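Local coordinates for protein mercuric reductase (Metallosphaera sedula, PDB 4YWO) that probably reduces mercuric ion to elemental mercury with NADPH, working as a homodimeric FAD-containing flavoenzyme, at residues 115-127 with 130-142. Sequence-based numbering, arbitrary orientation.
Sequences LIQGEARFISPHA and VNGQVIEAEKFVI. With FAD (flavin-adenine dinucleotide), chain B.
H126 O takes the backbone N-H of A137 N at 3.0 Å; E136 CA adds a CA-H...O contact to H126 O at 3.2 Å, and the F140 ring brings its edge up to the same oxygen. The reciprocal contact, A127 CA to I135 O at 3.2 Å, marks A127 and E136 as a non-hydrogen-bonded antiparallel pair, and the small A127 side chain fits beside V134 CG1. F140 is held between two partners: A137 CB lies off-centre on one face, and F122 CE2 stands 3.7 Å above the middle of the other. F122 points its edge at that face, an edge-to-face pair with planes at 63°, and its CE1 reaches I142 CD1; flat, apolar rings suit this buried corner.

At the far end N131 and G132 are the central pair of the type I' turn from V130 to Q133; their positive phi suits asparagine and glycine. With CG beside its own backbone N (chi1 -60°), N131 sends ND2 to Q117 O at 2.9 Å, nearly straight at 169° but from above the carbonyl plane. G118 leaves room for V130 CG2 and N131 OD1, where a CB would clash. A120 N donates to FAD N1A at 3.0 Å and A120 O weakly accepts from N6A, bringing the three-stranded antiparallel meander to the adenine. The ring packing and N131 amide join that meander to the parallel sheet of the Rossmann-type FAD-binding domain.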
loop_
_atom_site.group_PDB
_atom_site.type_symbol
_atom_site.label_atom_id
_atom_site.label_comp_id
_atom_site.label_asym_id
_atom_site.label_seq_id
_atom_site.Cartn_x
_atom_site.Cartn_y
_atom_site.Cartn_z
ATOM N N LEU A 115 32.072 -20.976 -4.679
ATOM C CA LEU A 115 31.685 -20.766 -3.314
ATOM C C LEU A 115 32.736 -21.363 -2.349
ATOM O O LEU A 115 33.093 -22.522 -2.425
ATOM C CB LEU A 115 30.361 -21.416 -3.071
ATOM C CG LEU A 115 29.781 -21.346 -1.702
ATOM C CD1 LEU A 115 29.377 -19.937 -1.370
ATOM C CD2 LEU A 115 28.596 -22.285 -1.625
ATOM N N ILE A 116 33.144 -20.595 -1.361
ATOM C CA ILE A 116 33.980 -21.082 -0.258
ATOM C C ILE A 116 33.370 -20.794 1.060
ATOM O O ILE A 116 32.955 -19.650 1.280
ATOM C CB ILE A 116 35.360 -20.432 -0.362
ATOM C CG1 ILE A 116 35.996 -20.648 -1.734
ATOM C CG2 ILE A 116 36.248 -20.881 0.843
ATOM C CD1 ILE A 116 37.252 -19.873 -1.929
ATOM N N GLN A 117 33.178 -21.791 1.946
ATOM C CA GLN A 117 32.647 -21.552 3.218
ATOM C C GLN A 117 33.744 -21.468 4.261
ATOM O O GLN A 117 34.512 -22.416 4.473
ATOM C CB GLN A 117 31.525 -22.561 3.568
ATOM C CG GLN A 117 30.310 -22.264 2.687
ATOM C CD GLN A 117 29.138 -23.208 2.858
ATOM O OE1 GLN A 117 28.064 -22.822 3.358
ATOM N NE2 GLN A 117 29.316 -24.444 2.406
ATOM N N GLY A 118 33.823 -20.323 4.882
ATOM C CA GLY A 118 34.825 -20.085 5.889
ATOM C C GLY A 118 34.965 -18.621 6.213
ATOM O O GLY A 118 34.396 -17.782 5.524
ATOM N N GLU A 119 35.756 -18.316 7.254
ATOM C CA GLU A 119 36.014 -16.958 7.723
ATOM C C GLU A 119 37.183 -16.403 6.911
ATOM O O GLU A 119 38.310 -17.002 6.966
ATOM C CB GLU A 119 36.265 -16.904 9.204
ATOM C CG GLU A 119 36.568 -15.548 9.704
ATOM C CD GLU A 119 36.763 -15.390 11.166
ATOM O OE1 GLU A 119 35.761 -15.076 11.845
ATOM O OE2 GLU A 119 37.921 -15.576 11.613
ATOM N N ALA A 120 36.953 -15.338 6.150
ATOM C CA ALA A 120 37.983 -14.595 5.418
ATOM C C ALA A 120 38.566 -13.498 6.262
ATOM O O ALA A 120 37.847 -12.772 7.001
ATOM C CB ALA A 120 37.477 -14.020 4.115
ATOM N N ARG A 121 39.910 -13.263 6.138
ATOM C CA ARG A 121 40.589 -12.103 6.711
ATOM C C ARG A 121 41.621 -11.592 5.737
ATOM O O ARG A 121 42.273 -12.430 5.096
ATOM C CB ARG A 121 41.350 -12.476 8.015
ATOM C CG ARG A 121 40.414 -12.901 9.134
ATOM C CD ARG A 121 41.132 -13.281 10.414
ATOM N NE ARG A 121 40.117 -13.403 11.471
ATOM C CZ ARG A 121 39.824 -12.459 12.350
ATOM N NH1 ARG A 121 40.471 -11.309 12.380
ATOM N NH2 ARG A 121 38.877 -12.707 13.243
ATOM N N PHE A 122 41.745 -10.281 5.620
ATOM C CA PHE A 122 42.687 -9.687 4.704
ATOM C C PHE A 122 44.129 -9.906 5.231
ATOM O O PHE A 122 44.337 -9.725 6.450
ATOM C CB PHE A 122 42.475 -8.243 4.418
ATOM C CG PHE A 122 41.270 -8.038 3.481
ATOM C CD1 PHE A 122 40.029 -7.934 4.035
ATOM C CD2 PHE A 122 41.429 -7.975 2.186
ATOM C CE1 PHE A 122 38.928 -7.760 3.191
ATOM C CE2 PHE A 122 40.318 -7.886 1.297
ATOM C CZ PHE A 122 39.080 -7.785 1.878
ATOM N N ILE A 123 44.972 -10.253 4.279
ATOM C CA ILE A 123 46.441 -10.338 4.578
ATOM C C ILE A 123 47.279 -9.424 3.705
ATOM O O ILE A 123 48.533 -9.308 3.949
ATOM C CB ILE A 123 46.902 -11.815 4.474
ATOM C CG1 ILE A 123 46.702 -12.404 3.087
ATOM C CG2 ILE A 123 46.266 -12.690 5.571
ATOM C CD1 ILE A 123 47.054 -13.896 2.874
ATOM N N SER A 124 46.715 -8.762 2.686
ATOM C CA SER A 124 47.411 -7.830 1.866
ATOM C C SER A 124 46.324 -7.011 1.177
ATOM O O SER A 124 45.142 -7.390 1.234
ATOM C CB SER A 124 48.244 -8.522 0.842
ATOM O OG SER A 124 47.550 -8.932 -0.313
ATOM N N PRO A 125 46.728 -5.982 0.456
ATOM C CA PRO A 125 45.753 -5.198 -0.296
ATOM C C PRO A 125 45.067 -5.953 -1.383
ATOM O O PRO A 125 44.023 -5.412 -1.911
ATOM C CB PRO A 125 46.625 -4.088 -0.932
ATOM C CG PRO A 125 47.748 -3.928 0.029
ATOM C CD PRO A 125 48.056 -5.314 0.435
ATOM N N HIS A 126 45.521 -7.139 -1.799
ATOM C CA HIS A 126 44.869 -7.944 -2.826
ATOM C C HIS A 126 44.576 -9.387 -2.461
ATOM O O HIS A 126 44.306 -10.187 -3.318
ATOM C CB HIS A 126 45.634 -8.024 -4.173
ATOM C CG HIS A 126 45.464 -6.809 -4.993
ATOM N ND1 HIS A 126 46.402 -5.788 -4.958
ATOM C CD2 HIS A 126 44.434 -6.378 -5.788
ATOM C CE1 HIS A 126 45.969 -4.772 -5.694
ATOM N NE2 HIS A 126 44.794 -5.113 -6.230
ATOM N N ALA A 127 44.577 -9.739 -1.153
ATOM C CA ALA A 127 44.397 -11.110 -0.759
ATOM C C ALA A 127 43.802 -11.281 0.623
ATOM O O ALA A 127 44.053 -10.446 1.557
ATOM C CB ALA A 127 45.805 -11.839 -0.700
ATOM N N VAL A 130 41.512 -17.757 3.827
ATOM C CA VAL A 130 40.393 -18.517 4.352
ATOM C C VAL A 130 40.784 -20.013 4.418
ATOM O O VAL A 130 41.213 -20.590 3.468
ATOM C CB VAL A 130 39.096 -18.225 3.540
ATOM C CG1 VAL A 130 39.317 -18.400 2.063
ATOM C CG2 VAL A 130 37.906 -18.962 4.108
ATOM N N ASN A 131 40.442 -20.608 5.550
ATOM C CA ASN A 131 40.726 -22.038 5.819
ATOM C C ASN A 131 42.237 -22.345 5.495
ATOM O O ASN A 131 42.621 -23.414 4.967
ATOM C CB ASN A 131 39.787 -22.940 5.011
ATOM C CG ASN A 131 38.278 -22.700 5.340
ATOM O OD1 ASN A 131 37.946 -22.412 6.441
ATOM N ND2 ASN A 131 37.408 -22.779 4.334
ATOM N N GLY A 132 43.058 -21.361 5.753
ATOM C CA GLY A 132 44.511 -21.478 5.538
ATOM C C GLY A 132 45.025 -21.316 4.153
ATOM O O GLY A 132 46.220 -21.432 3.927
ATOM N N GLN A 133 44.172 -20.942 3.183
ATOM C CA GLN A 133 44.527 -20.741 1.860
ATOM C C GLN A 133 44.504 -19.286 1.456
ATOM O O GLN A 133 43.692 -18.535 2.020
ATOM C CB GLN A 133 43.439 -21.482 1.114
ATOM C CG GLN A 133 43.350 -21.457 -0.344
ATOM C CD GLN A 133 42.283 -22.498 -0.695
ATOM O OE1 GLN A 133 42.325 -23.618 -0.149
ATOM N NE2 GLN A 133 41.285 -22.121 -1.494
ATOM N N VAL A 134 45.409 -18.921 0.563
ATOM C CA VAL A 134 45.464 -17.574 -0.013
ATOM C C VAL A 134 44.495 -17.475 -1.190
ATOM O O VAL A 134 44.517 -18.278 -2.112
ATOM C CB VAL A 134 46.883 -17.177 -0.475
ATOM C CG1 VAL A 134 46.881 -15.813 -1.038
ATOM C CG2 VAL A 134 47.818 -17.180 0.748
ATOM N N ILE A 135 43.638 -16.458 -1.143
ATOM C CA ILE A 135 42.746 -16.111 -2.244
ATOM C C ILE A 135 43.056 -14.677 -2.606
ATOM O O ILE A 135 42.870 -13.756 -1.815
ATOM C CB ILE A 135 41.262 -16.269 -1.839
ATOM C CG1 ILE A 135 40.933 -17.709 -1.357
ATOM C CG2 ILE A 135 40.374 -15.857 -3.018
ATOM C CD1 ILE A 135 41.064 -18.713 -2.478
ATOM N N GLU A 136 43.547 -14.484 -3.812
ATOM C CA GLU A 136 43.897 -13.205 -4.374
ATOM C C GLU A 136 42.836 -12.752 -5.404
ATOM O O GLU A 136 42.428 -13.546 -6.245
ATOM C CB GLU A 136 45.190 -13.219 -5.120
ATOM C CG GLU A 136 46.333 -13.821 -4.354
ATOM C CD GLU A 136 47.634 -13.796 -5.209
ATOM O OE1 GLU A 136 47.960 -12.665 -5.671
ATOM O OE2 GLU A 136 48.246 -14.846 -5.400
ATOM N N ALA A 137 42.544 -11.484 -5.390
ATOM C CA ALA A 137 41.607 -10.941 -6.357
ATOM C C ALA A 137 41.972 -9.527 -6.719
ATOM O O ALA A 137 42.490 -8.731 -5.910
ATOM C CB ALA A 137 40.185 -11.048 -5.817
ATOM N N GLU A 138 41.648 -9.141 -7.960
ATOM C CA GLU A 138 41.849 -7.807 -8.470
ATOM C C GLU A 138 40.950 -6.795 -7.786
ATOM O O GLU A 138 41.297 -5.653 -7.563
ATOM C CB GLU A 138 41.552 -7.767 -9.997
ATOM C CG GLU A 138 42.460 -8.673 -10.838
ATOM C CD GLU A 138 42.137 -8.688 -12.333
ATOM O OE1 GLU A 138 41.090 -8.164 -12.733
ATOM O OE2 GLU A 138 42.917 -9.283 -13.115
ATOM N N LYS A 139 39.728 -7.296 -7.487
ATOM C CA LYS A 139 38.778 -6.449 -6.843
ATOM C C LYS A 139 38.079 -7.247 -5.724
ATOM O O LYS A 139 37.883 -8.448 -5.871
ATOM C CB LYS A 139 37.686 -6.004 -7.839
ATOM C CG LYS A 139 38.174 -5.140 -9.006
ATOM C CD LYS A 139 38.498 -3.790 -8.478
ATOM C CE LYS A 139 39.267 -2.911 -9.476
ATOM N NZ LYS A 139 38.615 -3.058 -10.795
ATOM N N PHE A 140 37.699 -6.574 -4.657
ATOM C CA PHE A 140 36.910 -7.152 -3.549
ATOM C C PHE A 140 35.659 -6.329 -3.304
ATOM O O PHE A 140 35.668 -5.067 -3.312
ATOM C CB PHE A 140 37.651 -7.231 -2.210
ATOM C CG PHE A 140 38.757 -8.275 -2.219
ATOM C CD1 PHE A 140 39.959 -7.950 -2.809
ATOM C CD2 PHE A 140 38.635 -9.477 -1.585
ATOM C CE1 PHE A 140 41.023 -8.858 -2.792
ATOM C CE2 PHE A 140 39.725 -10.374 -1.576
ATOM C CZ PHE A 140 40.850 -10.080 -2.233
ATOM N N VAL A 141 34.596 -7.034 -2.907
ATOM C CA VAL A 141 33.460 -6.374 -2.295
ATOM C C VAL A 141 33.238 -6.953 -0.925
ATOM O O VAL A 141 33.046 -8.213 -0.795
ATOM C CB VAL A 141 32.188 -6.581 -3.173
ATOM C CG1 VAL A 141 30.957 -6.031 -2.409
ATOM C CG2 VAL A 141 32.346 -5.963 -4.550
ATOM N N ILE A 142 33.370 -6.131 0.103
ATOM C CA ILE A 142 33.174 -6.567 1.475
ATOM C C ILE A 142 31.698 -6.395 1.843
ATOM O O ILE A 142 31.231 -5.263 1.834
ATOM C CB ILE A 142 34.065 -5.809 2.475
ATOM C CG1 ILE A 142 35.563 -5.939 2.012
ATOM C CG2 ILE A 142 33.869 -6.299 3.896
ATOM C CD1 ILE A 142 36.469 -5.117 2.831
HETATM P PA FAD B . 24.610 -10.046 6.300
HETATM O O1A FAD B . 23.428 -10.658 5.587
HETATM O O2A FAD B . 24.821 -10.311 7.771
HETATM O O5B FAD B . 25.948 -10.473 5.514
HETATM C C5B FAD B . 27.057 -11.026 6.219
HETATM C C4B FAD B . 27.237 -12.484 5.818
HETATM O O4B FAD B . 28.585 -12.705 5.394
HETATM C C3B FAD B . 26.957 -13.416 6.986
HETATM O O3B FAD B . 25.882 -14.301 6.661
HETATM C C2B FAD B . 28.230 -14.206 7.214
HETATM O O2B FAD B . 27.978 -15.603 7.036
HETATM C C1B FAD B . 29.226 -13.720 6.173
HETATM N N9A FAD B . 30.420 -13.154 6.848
HETATM C C8A FAD B . 30.408 -12.216 7.813
HETATM N N7A FAD B . 31.668 -11.915 8.221
HETATM C C5A FAD B . 32.516 -12.676 7.504
HETATM C C6A FAD B . 33.985 -12.858 7.430
HETATM N N6A FAD B . 34.820 -12.147 8.226
HETATM N N1A FAD B . 34.464 -13.757 6.542
HETATM C C2A FAD B . 33.644 -14.469 5.745
HETATM N N3A FAD B . 32.304 -14.355 5.759
HETATM C C4A FAD B . 31.689 -13.491 6.601
HETATM N N1 FAD B . 15.684 -5.002 7.105
HETATM C C2 FAD B . 14.620 -4.656 6.338
HETATM O O2 FAD B . 14.820 -3.995 5.296
HETATM N N3 FAD B . 13.357 -4.996 6.653
HETATM C C4 FAD B . 13.059 -5.703 7.750
HETATM O O4 FAD B . 11.874 -6.003 8.015
HETATM C C4X FAD B . 14.167 -6.121 8.643
HETATM N N5 FAD B . 13.950 -6.836 9.769
HETATM C C5X FAD B . 14.982 -7.203 10.564
HETATM C C6 FAD B . 14.735 -7.938 11.718
HETATM C C7 FAD B . 15.789 -8.320 12.540
HETATM C C7M FAD B . 15.519 -9.116 13.789
HETATM C C8 FAD B . 17.183 -7.941 12.188
HETATM C C8M FAD B . 18.324 -8.355 13.081
HETATM C C9 FAD B . 17.435 -7.206 11.036
HETATM C C9A FAD B . 16.381 -6.826 10.213
HETATM N N10 FAD B . 16.627 -6.080 9.044
HETATM C C10 FAD B . 15.531 -5.715 8.240
HETATM C "C1'" FAD B . 17.991 -5.694 8.672
HETATM C "C2'" FAD B . 18.492 -6.606 7.560
HETATM O "O2'" FAD B . 18.311 -7.973 7.945
HETATM C "C3'" FAD B . 19.966 -6.352 7.267
HETATM O "O3'" FAD B . 20.173 -4.954 7.038
HETATM C "C4'" FAD B . 20.424 -7.139 6.046
HETATM O "O4'" FAD B . 20.399 -8.539 6.343
HETATM C "C5'" FAD B . 21.834 -6.734 5.631
HETATM O "O5'" FAD B . 22.440 -7.798 4.901
HETATM P P FAD B . 24.034 -7.837 4.686
HETATM O O1P FAD B . 24.337 -8.827 3.586
HETATM O O2P FAD B . 24.532 -6.416 4.578
HETATM O O3P FAD B . 24.563 -8.452 6.076
HETATM O O HOH W 1 39.082 -19.422 7.763
HETATM O O HOH W 2 36.735 -20.651 8.711
#